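Local atomic coordinates of uncharacterized protein VP1736 (Vibrio parahaemolyticus, PDB entry 3LXQ), a protein that is of unknown function but carries a sulfatase-family domain of the alkaline phosphatase clan, an alpha/beta fold built on a central sheet. Residues 86-91 / 240-245; 175-180 / 228-233; 300-305 / 324-329. All blocks are in the same frame, centred on the assembly; numbering follows the deposited sequence.

All three contacts are buried and reach the same mixed sheet; contacts 1 and 3 lie within it, contact 2 packs a helix on it. Contact 1 pairs parallel strands, contact 3 antiparallel ones, and backbone bonds such as L91 N to I301 O join the two. In contact 2, side chains alone join helix 220-234 to strand 175-180, which flanks strand 241-246 on the edge away from strand 87-93. The centre of contact 3 lies nearest the chain centre, about 9 Å from it, and its side chains are all apolar across the pair. Contact 2, its centre about 19 Å from the chain centre, sets an amide against a carboxylate held by an arginine of its own helix.

Contact 1 of 3, residues 86-91 / 240-245; sequences KNLVIL and PFFSLV
N87 lays its side chain over one face of the F241 ring. CB sits above the ring face, 3.9 Å from the centroid of F241, in a CH-pi contact. CG comes down to 3.3 Å from F241 CE2, and the amide stacks on the ring with the planes 22° apart. OD1 accepts a hydrogen bond from the backbone N of F241 at 3.1 Å, the donor tilted out of the carbonyl plane, while ND2 is hydrogen-bonded to T298 OG1, on neighbouring strand 298-304. Gripped at both ends, the amide can hardly rotate. F241 takes the crowded chi1 position (59°), which folds its ring back under N87 and brings its edge to V89 CG2. Beyond this pair the strands run parallel in the central sheet of the sulfatase-like alpha/beta fold, with backbone bonds alternating from L88 N to F241 O, S243 N to L88 O, I90 N to S243 O and V245 N to I90 O. On the face covered by helix 165-171, I90 CD1 presses on the edge of the F242 ring, 3.3 Å from CE1. L88 CD2 lies alongside the same ring, 3.6 Å from F242 CD1.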
loop_
_atom_site.group_PDB
_atom_site.type_symbol
_atom_site.label_atom_id
_atom_site.label_comp_id
_atom_site.label_asym_id
_atom_site.label_seq_id
_atom_site.Cartn_x
_atom_site.Cartn_y
_atom_site.Cartn_z
ATOM N N LYS A 86 -8.392 13.700 -11.717
ATOM C CA LYS A 86 -8.723 12.358 -12.179
ATOM C C LYS A 86 -9.379 11.512 -11.070
ATOM O O LYS A 86 -9.187 11.770 -9.876
ATOM C CB LYS A 86 -7.477 11.644 -12.712
ATOM C CG LYS A 86 -6.958 12.160 -14.040
ATOM C CD LYS A 86 -5.582 11.558 -14.310
ATOM C CE LYS A 86 -4.924 12.139 -15.554
ATOM N NZ LYS A 86 -5.604 11.670 -16.786
ATOM N N ASN A 87 -10.154 10.509 -11.480
ATOM C CA ASN A 87 -10.639 9.485 -10.564
ATOM C C ASN A 87 -9.452 8.657 -10.072
ATOM O O ASN A 87 -8.430 8.546 -10.762
ATOM C CB ASN A 87 -11.645 8.564 -11.264
ATOM C CG ASN A 87 -12.832 9.305 -11.858
ATOM O OD1 ASN A 87 -13.467 10.139 -11.205
ATOM N ND2 ASN A 87 -13.156 8.973 -13.098
ATOM N N LEU A 88 -9.585 8.069 -8.889
ATOM C CA LEU A 88 -8.528 7.211 -8.350
ATOM C C LEU A 88 -9.019 5.832 -7.896
ATOM O O LEU A 88 -9.830 5.715 -6.982
ATOM C CB LEU A 88 -7.793 7.917 -7.205
ATOM C CG LEU A 88 -6.745 7.107 -6.450
ATOM C CD1 LEU A 88 -5.558 6.715 -7.333
ATOM C CD2 LEU A 88 -6.283 7.892 -5.239
ATOM N N VAL A 89 -8.493 4.795 -8.545
ATOM C CA VAL A 89 -8.886 3.421 -8.259
ATOM C C VAL A 89 -7.664 2.679 -7.728
ATOM O O VAL A 89 -6.640 2.571 -8.418
ATOM C CB VAL A 89 -9.492 2.726 -9.509
ATOM C CG1 VAL A 89 -9.601 1.231 -9.317
ATOM C CG2 VAL A 89 -10.864 3.321 -9.839
ATOM N N ILE A 90 -7.774 2.214 -6.484
ATOM C CA ILE A 90 -6.748 1.383 -5.874
ATOM C C ILE A 90 -7.210 -0.084 -5.863
ATOM O O ILE A 90 -8.224 -0.415 -5.263
ATOM C CB ILE A 90 -6.425 1.848 -4.424
ATOM C CG1 ILE A 90 -5.837 3.269 -4.432
ATOM C CG2 ILE A 90 -5.460 0.857 -3.735
ATOM C CD1 ILE A 90 -5.689 3.900 -3.021
ATOM N N LEU A 91 -6.457 -0.953 -6.530
ATOM C CA LEU A 91 -6.817 -2.361 -6.635
ATOM C C LEU A 91 -5.834 -3.113 -5.763
ATOM O O LEU A 91 -4.777 -3.539 -6.233
ATOM C CB LEU A 91 -6.753 -2.849 -8.088
ATOM C CG LEU A 91 -7.570 -2.061 -9.115
ATOM C CD1 LEU A 91 -7.262 -2.519 -10.555
ATOM C CD2 LEU A 91 -9.060 -2.162 -8.821
ATOM N N PRO A 240 -15.857 13.308 -9.183
ATOM C CA PRO A 240 -14.696 12.442 -9.203
ATOM C C PRO A 240 -14.834 11.451 -8.044
ATOM O O PRO A 240 -15.328 11.817 -6.969
ATOM C CB PRO A 240 -13.535 13.411 -8.957
ATOM C CG PRO A 240 -14.151 14.580 -8.249
ATOM C CD PRO A 240 -15.509 14.706 -8.862
ATOM N N PHE A 241 -14.438 10.205 -8.267
ATOM C CA PHE A 241 -14.519 9.197 -7.214
ATOM C C PHE A 241 -13.167 8.609 -6.849
ATOM O O PHE A 241 -12.264 8.530 -7.691
ATOM C CB PHE A 241 -15.482 8.074 -7.598
ATOM C CG PHE A 241 -15.112 7.346 -8.866
ATOM C CD1 PHE A 241 -14.349 6.188 -8.824
ATOM C CD2 PHE A 241 -15.555 7.806 -10.104
ATOM C CE1 PHE A 241 -14.017 5.510 -9.992
ATOM C CE2 PHE A 241 -15.231 7.128 -11.277
ATOM C CZ PHE A 241 -14.459 5.979 -11.218
ATOM N N PHE A 242 -13.058 8.188 -5.585
ATOM C CA PHE A 242 -11.909 7.438 -5.083
ATOM C C PHE A 242 -12.402 6.082 -4.595
ATOM O O PHE A 242 -13.235 6.003 -3.689
ATOM C CB PHE A 242 -11.193 8.193 -3.947
ATOM C CG PHE A 242 -10.295 7.311 -3.098
ATOM C CD1 PHE A 242 -9.254 6.584 -3.678
ATOM C CD2 PHE A 242 -10.489 7.219 -1.724
ATOM C CE1 PHE A 242 -8.420 5.766 -2.896
ATOM C CE2 PHE A 242 -9.664 6.411 -0.932
ATOM C CZ PHE A 242 -8.629 5.677 -1.524
ATOM N N SER A 243 -11.872 5.022 -5.199
ATOM C CA SER A 243 -12.289 3.671 -4.888
ATOM C C SER A 243 -11.143 2.770 -4.434
ATOM O O SER A 243 -10.147 2.603 -5.139
ATOM C CB SER A 243 -12.992 3.067 -6.103
ATOM O OG SER A 243 -13.470 1.759 -5.823
ATOM N N LEU A 244 -11.306 2.182 -3.249
ATOM C CA LEU A 244 -10.422 1.116 -2.773
ATOM C C LEU A 244 -11.115 -0.231 -2.976
ATOM O O LEU A 244 -12.172 -0.463 -2.421
ATOM C CB LEU A 244 -10.041 1.326 -1.292
ATOM C CG LEU A 244 -9.287 0.177 -0.603
ATOM C CD1 LEU A 244 -7.948 -0.101 -1.266
ATOM C CD2 LEU A 244 -9.103 0.425 0.879
ATOM N N VAL A 245 -10.494 -1.101 -3.771
ATOM C CA VAL A 245 -11.023 -2.411 -4.128
ATOM C C VAL A 245 -10.027 -3.442 -3.628
ATOM O O VAL A 245 -8.852 -3.380 -3.978
ATOM C CB VAL A 245 -11.144 -2.576 -5.655
ATOM C CG1 VAL A 245 -11.670 -3.953 -5.996
ATOM C CG2 VAL A 245 -12.023 -1.470 -6.290
#

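Contact 2 of 3, residues 175-180 / 228-233; sequences HTQFIY and DEEFER
Q177 and I179 both reach from strand 175-180 toward helix 228-233, where E230 and F231 receive them. The strand and helix axes run nearly antiparallel, at 160°, and their 10.9 Å separation leaves the contact to side chains. Q177 is extended beyond CG and ends between the two helix residues. Its amide lies almost in one plane with the carboxylate of E230, the two planes 26° apart, and Q177 CD is 4.1 Å from E230 OE2. The same amide brings one corner to the rim of the F231 ring, close to the ring plane, with amide and ring turned 49° against each other; this is an edge approach, not a stack. I179 comes in obliquely beside it. With CG1 beside the backbone N and the chain extended from there, its CD1 becomes the leading atom, 4.0 Å from E230 CB and 4.1 Å from F231 CE1. E230 is bent at chi2, which turns its carboxylate aside from I179. There R233, one helical turn on, forms a salt bridge from NH2 to E230 OE1 at 2.6 Å; OE1 lies in the guanidinium plane, but the arginine approaches from above the carboxylate plane. This pairing would tend to keep the buried carboxylate charged. The F231 ring is also enclosed from beyond the contact, meeting F241 with nearly parallel planes and Y294 edge-to-face. The chain leaves strand 200-202, passes two short strands (213-214 and 217-218), and returns through helix 220-234 to strand 241-246; strand 175-180 lies between strands 200-202 and 241-246, parallel to both. Strand 200-202, helix 220-234 and strand 241-246 thus form a beta-alpha-beta crossover over strand 175-180, its helix packed on the sheet as in layered alpha/beta folds.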
loop_
_atom_site.group_PDB
_atom_site.type_symbol
_atom_site.label_atom_id
_atom_site.label_comp_id
_atom_site.label_asym_id
_atom_site.label_seq_id
_atom_site.Cartn_x
_atom_site.Cartn_y
_atom_site.Cartn_z
ATOM N N HIS A 175 -16.588 11.489 -4.272
ATOM C CA HIS A 175 -17.289 10.374 -3.677
ATOM C C HIS A 175 -16.223 9.354 -3.314
ATOM O O HIS A 175 -15.308 9.111 -4.096
ATOM C CB HIS A 175 -18.280 9.752 -4.649
ATOM C CG HIS A 175 -19.084 8.645 -4.044
ATOM N ND1 HIS A 175 -20.268 8.866 -3.370
ATOM C CD2 HIS A 175 -18.866 7.309 -3.998
ATOM C CE1 HIS A 175 -20.746 7.711 -2.944
ATOM N NE2 HIS A 175 -19.912 6.752 -3.308
ATOM N N THR A 176 -16.331 8.768 -2.127
ATOM C CA THR A 176 -15.318 7.801 -1.672
ATOM C C THR A 176 -15.957 6.471 -1.294
ATOM O O THR A 176 -16.995 6.434 -0.625
ATOM C CB THR A 176 -14.476 8.357 -0.510
ATOM O OG1 THR A 176 -15.342 8.806 0.542
ATOM C CG2 THR A 176 -13.617 9.523 -0.991
ATOM N N GLN A 177 -15.342 5.378 -1.740
ATOM C CA GLN A 177 -15.918 4.053 -1.539
ATOM C C GLN A 177 -14.869 2.984 -1.322
ATOM O O GLN A 177 -13.702 3.165 -1.651
ATOM C CB GLN A 177 -16.834 3.653 -2.707
ATOM C CG GLN A 177 -16.113 3.494 -4.038
ATOM C CD GLN A 177 -16.966 2.849 -5.114
ATOM O OE1 GLN A 177 -18.197 2.797 -5.014
ATOM N NE2 GLN A 177 -16.312 2.349 -6.159
ATOM N N PHE A 178 -15.321 1.869 -0.758
ATOM C CA PHE A 178 -14.521 0.685 -0.554
ATOM C C PHE A 178 -15.305 -0.458 -1.173
ATOM O O PHE A 178 -16.461 -0.641 -0.855
ATOM C CB PHE A 178 -14.344 0.462 0.946
ATOM C CG PHE A 178 -13.708 -0.859 1.312
ATOM C CD1 PHE A 178 -12.475 -1.245 0.778
ATOM C CD2 PHE A 178 -14.328 -1.695 2.236
ATOM C CE1 PHE A 178 -11.878 -2.466 1.139
ATOM C CE2 PHE A 178 -13.740 -2.907 2.610
ATOM C CZ PHE A 178 -12.508 -3.292 2.061
ATOM N N ILE A 179 -14.688 -1.200 -2.082
ATOM C CA ILE A 179 -15.333 -2.382 -2.636
ATOM C C ILE A 179 -14.596 -3.630 -2.160
ATOM O O ILE A 179 -13.394 -3.758 -2.361
ATOM C CB ILE A 179 -15.416 -2.382 -4.184
ATOM C CG1 ILE A 179 -16.014 -1.066 -4.712
ATOM C CG2 ILE A 179 -16.273 -3.566 -4.663
ATOM C CD1 ILE A 179 -16.026 -0.955 -6.260
ATOM N N TYR A 180 -15.353 -4.543 -1.564
ATOM C CA TYR A 180 -14.851 -5.782 -0.987
ATOM C C TYR A 180 -15.811 -6.927 -1.345
ATOM O O TYR A 180 -17.006 -6.700 -1.520
ATOM C CB TYR A 180 -14.784 -5.598 0.528
ATOM C CG TYR A 180 -14.068 -6.675 1.302
ATOM C CD1 TYR A 180 -12.809 -7.116 0.921
ATOM C CD2 TYR A 180 -14.641 -7.215 2.457
ATOM C CE1 TYR A 180 -12.152 -8.086 1.640
ATOM C CE2 TYR A 180 -13.991 -8.192 3.191
ATOM C CZ TYR A 180 -12.745 -8.626 2.775
ATOM O OH TYR A 180 -12.085 -9.589 3.490
ATOM N N ASP A 228 -16.100 -2.568 -12.018
ATOM C CA ASP A 228 -16.462 -2.087 -13.366
ATOM C C ASP A 228 -17.895 -1.540 -13.467
ATOM O O ASP A 228 -18.147 -0.579 -14.207
ATOM C CB ASP A 228 -16.233 -3.207 -14.395
ATOM C CG ASP A 228 -16.759 -2.856 -15.786
ATOM O OD1 ASP A 228 -17.862 -3.331 -16.117
ATOM O OD2 ASP A 228 -16.080 -2.113 -16.536
ATOM N N GLU A 229 -18.818 -2.170 -12.738
ATOM C CA GLU A 229 -20.223 -1.731 -12.631
ATOM C C GLU A 229 -20.340 -0.401 -11.882
ATOM O O GLU A 229 -21.067 0.499 -12.304
ATOM C CB GLU A 229 -21.062 -2.777 -11.876
ATOM C CG GLU A 229 -22.110 -3.529 -12.676
ATOM C CD GLU A 229 -23.179 -4.168 -11.789
ATOM O OE1 GLU A 229 -22.865 -4.600 -10.653
ATOM O OE2 GLU A 229 -24.347 -4.226 -12.227
ATOM N N GLU A 230 -19.629 -0.304 -10.764
ATOM C CA GLU A 230 -19.676 0.856 -9.881
ATOM C C GLU A 230 -18.994 2.060 -10.504
ATOM O O GLU A 230 -19.365 3.198 -10.229
ATOM C CB GLU A 230 -18.975 0.525 -8.553
ATOM C CG GLU A 230 -19.868 -0.174 -7.540
ATOM C CD GLU A 230 -20.967 0.746 -7.016
ATOM O OE1 GLU A 230 -22.109 0.655 -7.515
ATOM O OE2 GLU A 230 -20.686 1.581 -6.130
ATOM N N PHE A 231 -17.969 1.792 -11.310
ATOM C CA PHE A 231 -17.153 2.846 -11.894
ATOM C C PHE A 231 -17.881 3.420 -13.093
ATOM O O PHE A 231 -17.941 4.633 -13.249
ATOM C CB PHE A 231 -15.777 2.322 -12.314
ATOM C CG PHE A 231 -14.944 1.769 -11.175
ATOM C CD1 PHE A 231 -15.120 2.219 -9.871
ATOM C CD2 PHE A 231 -13.965 0.812 -11.424
ATOM C CE1 PHE A 231 -14.355 1.716 -8.836
ATOM C CE2 PHE A 231 -13.179 0.306 -10.380
ATOM C CZ PHE A 231 -13.386 0.761 -9.084
ATOM N N GLU A 232 -18.441 2.549 -13.932
ATOM C CA GLU A 232 -19.245 3.005 -15.078
ATOM C C GLU A 232 -20.514 3.718 -14.623
ATOM O O GLU A 232 -21.071 4.543 -15.357
ATOM C CB GLU A 232 -19.579 1.854 -16.023
ATOM C CG GLU A 232 -19.424 2.232 -17.501
ATOM C CD GLU A 232 -18.524 1.258 -18.246
ATOM O OE1 GLU A 232 -18.249 0.146 -17.722
ATOM O OE2 GLU A 232 -18.075 1.607 -19.352
ATOM N N ARG A 233 -20.949 3.388 -13.410
ATOM C CA ARG A 233 -22.040 4.073 -12.730
ATOM C C ARG A 233 -21.593 5.459 -12.277
ATOM O O ARG A 233 -22.178 6.464 -12.694
ATOM C CB ARG A 233 -22.524 3.247 -11.529
ATOM C CG ARG A 233 -23.811 3.750 -10.856
ATOM C CD ARG A 233 -23.587 5.082 -10.117
ATOM N NE ARG A 233 -24.002 5.071 -8.712
ATOM C CZ ARG A 233 -23.747 4.095 -7.847
ATOM N NH1 ARG A 233 -24.167 4.202 -6.596
ATOM N NH2 ARG A 233 -23.062 3.020 -8.217
#

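Contact 3 of 3, residues 300-305 / 324-329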
loop_
_atom_site.group_PDB
_atom_site.type_symbol
_atom_site.label_atom_id
_atom_site.label_comp_id
_atom_site.label_asym_id
_atom_site.label_seq_id
_atom_site.Cartn_x
_atom_site.Cartn_y
_atom_site.Cartn_z
ATOM N N PHE A 300 -5.205 4.098 -12.068
ATOM C CA PHE A 300 -5.332 2.813 -11.406
ATOM C C PHE A 300 -3.995 2.436 -10.793
ATOM O O PHE A 300 -2.941 2.702 -11.380
ATOM C CB PHE A 300 -5.753 1.730 -12.407
ATOM C CG PHE A 300 -7.071 2.003 -13.089
ATOM C CD1 PHE A 300 -7.130 2.802 -14.233
ATOM C CD2 PHE A 300 -8.249 1.450 -12.603
ATOM C CE1 PHE A 300 -8.345 3.055 -14.873
ATOM C CE2 PHE A 300 -9.487 1.700 -13.239
ATOM C CZ PHE A 300 -9.527 2.501 -14.370
ATOM N N ILE A 301 -4.035 1.832 -9.607
ATOM C CA ILE A 301 -2.835 1.251 -9.035
ATOM C C ILE A 301 -3.081 -0.220 -8.685
ATOM O O ILE A 301 -4.049 -0.544 -8.047
ATOM C CB ILE A 301 -2.222 2.118 -7.859
ATOM C CG1 ILE A 301 -0.903 1.530 -7.368
ATOM C CG2 ILE A 301 -3.197 2.299 -6.685
ATOM C CD1 ILE A 301 -0.148 2.467 -6.442
ATOM N N VAL A 302 -2.221 -1.104 -9.163
ATOM C CA VAL A 302 -2.262 -2.506 -8.750
ATOM C C VAL A 302 -1.137 -2.651 -7.741
ATOM O O VAL A 302 0.029 -2.505 -8.090
ATOM C CB VAL A 302 -1.998 -3.492 -9.905
ATOM C CG1 VAL A 302 -2.024 -4.942 -9.391
ATOM C CG2 VAL A 302 -2.994 -3.297 -11.058
ATOM N N ILE A 303 -1.489 -2.935 -6.493
ATOM C CA ILE A 303 -0.489 -3.062 -5.437
ATOM C C ILE A 303 -0.938 -4.095 -4.391
ATOM O O ILE A 303 -2.124 -4.182 -4.071
ATOM C CB ILE A 303 -0.147 -1.671 -4.800
ATOM C CG1 ILE A 303 1.156 -1.746 -3.986
ATOM C CG2 ILE A 303 -1.324 -1.110 -3.995
ATOM C CD1 ILE A 303 1.703 -0.404 -3.533
ATOM N N ALA A 304 0.003 -4.889 -3.887
ATOM C CA ALA A 304 -0.319 -5.844 -2.822
ATOM C C ALA A 304 -0.451 -5.142 -1.466
ATOM O O ALA A 304 -0.003 -3.991 -1.283
ATOM C CB ALA A 304 0.724 -6.959 -2.753
ATOM N N ASP A 305 -1.105 -5.821 -0.528
ATOM C CA ASP A 305 -1.156 -5.349 0.854
ATOM C C ASP A 305 0.061 -5.840 1.640
ATOM O O ASP A 305 0.453 -5.214 2.624
ATOM C CB ASP A 305 -2.479 -5.740 1.535
ATOM C CG ASP A 305 -2.723 -7.242 1.551
ATOM O OD1 ASP A 305 -2.006 -8.008 0.866
ATOM O OD2 ASP A 305 -3.645 -7.662 2.276
ATOM N N PRO A 324 4.664 -6.249 -5.871
ATOM C CA PRO A 324 4.450 -5.519 -7.115
ATOM C C PRO A 324 3.715 -4.212 -6.863
ATOM O O PRO A 324 2.972 -4.090 -5.893
ATOM C CB PRO A 324 3.554 -6.463 -7.918
ATOM C CG PRO A 324 2.791 -7.226 -6.872
ATOM C CD PRO A 324 3.764 -7.409 -5.747
ATOM N N ALA A 325 3.944 -3.232 -7.725
ATOM C CA ALA A 325 3.154 -2.016 -7.723
ATOM C C ALA A 325 3.152 -1.525 -9.141
ATOM O O ALA A 325 4.193 -1.490 -9.783
ATOM C CB ALA A 325 3.751 -0.965 -6.787
ATOM N N LEU A 326 1.971 -1.166 -9.625
ATOM C CA LEU A 326 1.797 -0.706 -10.993
ATOM C C LEU A 326 0.833 0.453 -11.013
ATOM O O LEU A 326 -0.271 0.353 -10.494
ATOM C CB LEU A 326 1.245 -1.851 -11.855
ATOM C CG LEU A 326 1.086 -1.831 -13.389
ATOM C CD1 LEU A 326 -0.377 -1.791 -13.763
ATOM C CD2 LEU A 326 1.860 -0.731 -14.115
ATOM N N ILE A 327 1.250 1.562 -11.609
ATOM C CA ILE A 327 0.334 2.657 -11.835
ATOM C C ILE A 327 0.079 2.694 -13.334
ATOM O O ILE A 327 1.008 2.719 -14.143
ATOM C CB ILE A 327 0.865 4.004 -11.300
ATOM C CG1 ILE A 327 1.062 3.941 -9.773
ATOM C CG2 ILE A 327 -0.082 5.143 -11.689
ATOM C CD1 ILE A 327 1.698 5.201 -9.173
ATOM N N ILE A 328 -1.194 2.665 -13.690
ATOM C CA ILE A 328 -1.594 2.535 -15.075
ATOM C C ILE A 328 -2.799 3.435 -15.323
ATOM O O ILE A 328 -3.614 3.685 -14.426
ATOM C CB ILE A 328 -1.864 1.044 -15.445
ATOM C CG1 ILE A 328 -2.098 0.873 -16.952
ATOM C CG2 ILE A 328 -2.996 0.453 -14.595
ATOM C CD1 ILE A 328 -1.966 -0.581 -17.436
ATOM N N GLY A 329 -2.872 3.958 -16.539
ATOM C CA GLY A 329 -3.941 4.854 -16.911
ATOM C C GLY A 329 -3.519 5.577 -18.157
ATOM O O GLY A 329 -2.331 5.604 -18.490
#
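F300 and I328 open this antiparallel pairing with two backbone bonds, F300 N to I328 O and I328 N to F300 O, each 2.9 Å. V302 and L326 form the second hydrogen-bonded pair: V302 N reaches L326 O in the carbonyl plane, and L326 N returns to V302 O along a more bent path, with 141° at the hydrogen. I301 faces I327, and I303 faces A325, as non-hydrogen-bonded pairs. Here CA-H...O contacts fill in; that from I301 CA to L326 O, at 3.1 Å, gives the carbonyl a second donor besides V302 N. The pairing frays toward P324. A304 N and P324 O lie 3.7 Å apart, and both are buried without a polar partner.

Apolar contacts follow the two faces. On one, I301 CD1 crosses to I327 CG1 at 3.8 Å, and I303 puts CG1 and CD1 both at 3.9 Å from A325 CB; its CG1, anti to the backbone N (chi1 -164°), runs out over the small alanine. On the other, V302 CG2 meets L326 CD1 at 4.1 Å, and F300 CB rests on I328 CG2. The F300 ring stands with its edge to I328 O, which lies in the ring plane, 3.6 Å from CD1.

Among its neighbours, strand 298-304 pairs in parallel with strand 87-93 on its other edge, through bonds of I301 with V89 and L91, while strand 322-328 passes the sheet on to strand 121-127. The face of I301, I303 and I327 is covered by M346, L350 and L353 of helix 346-353. Helix 271-289 covers the opposite face, setting F285 on F300, L282 on V302, and F286 on both V302 and I328.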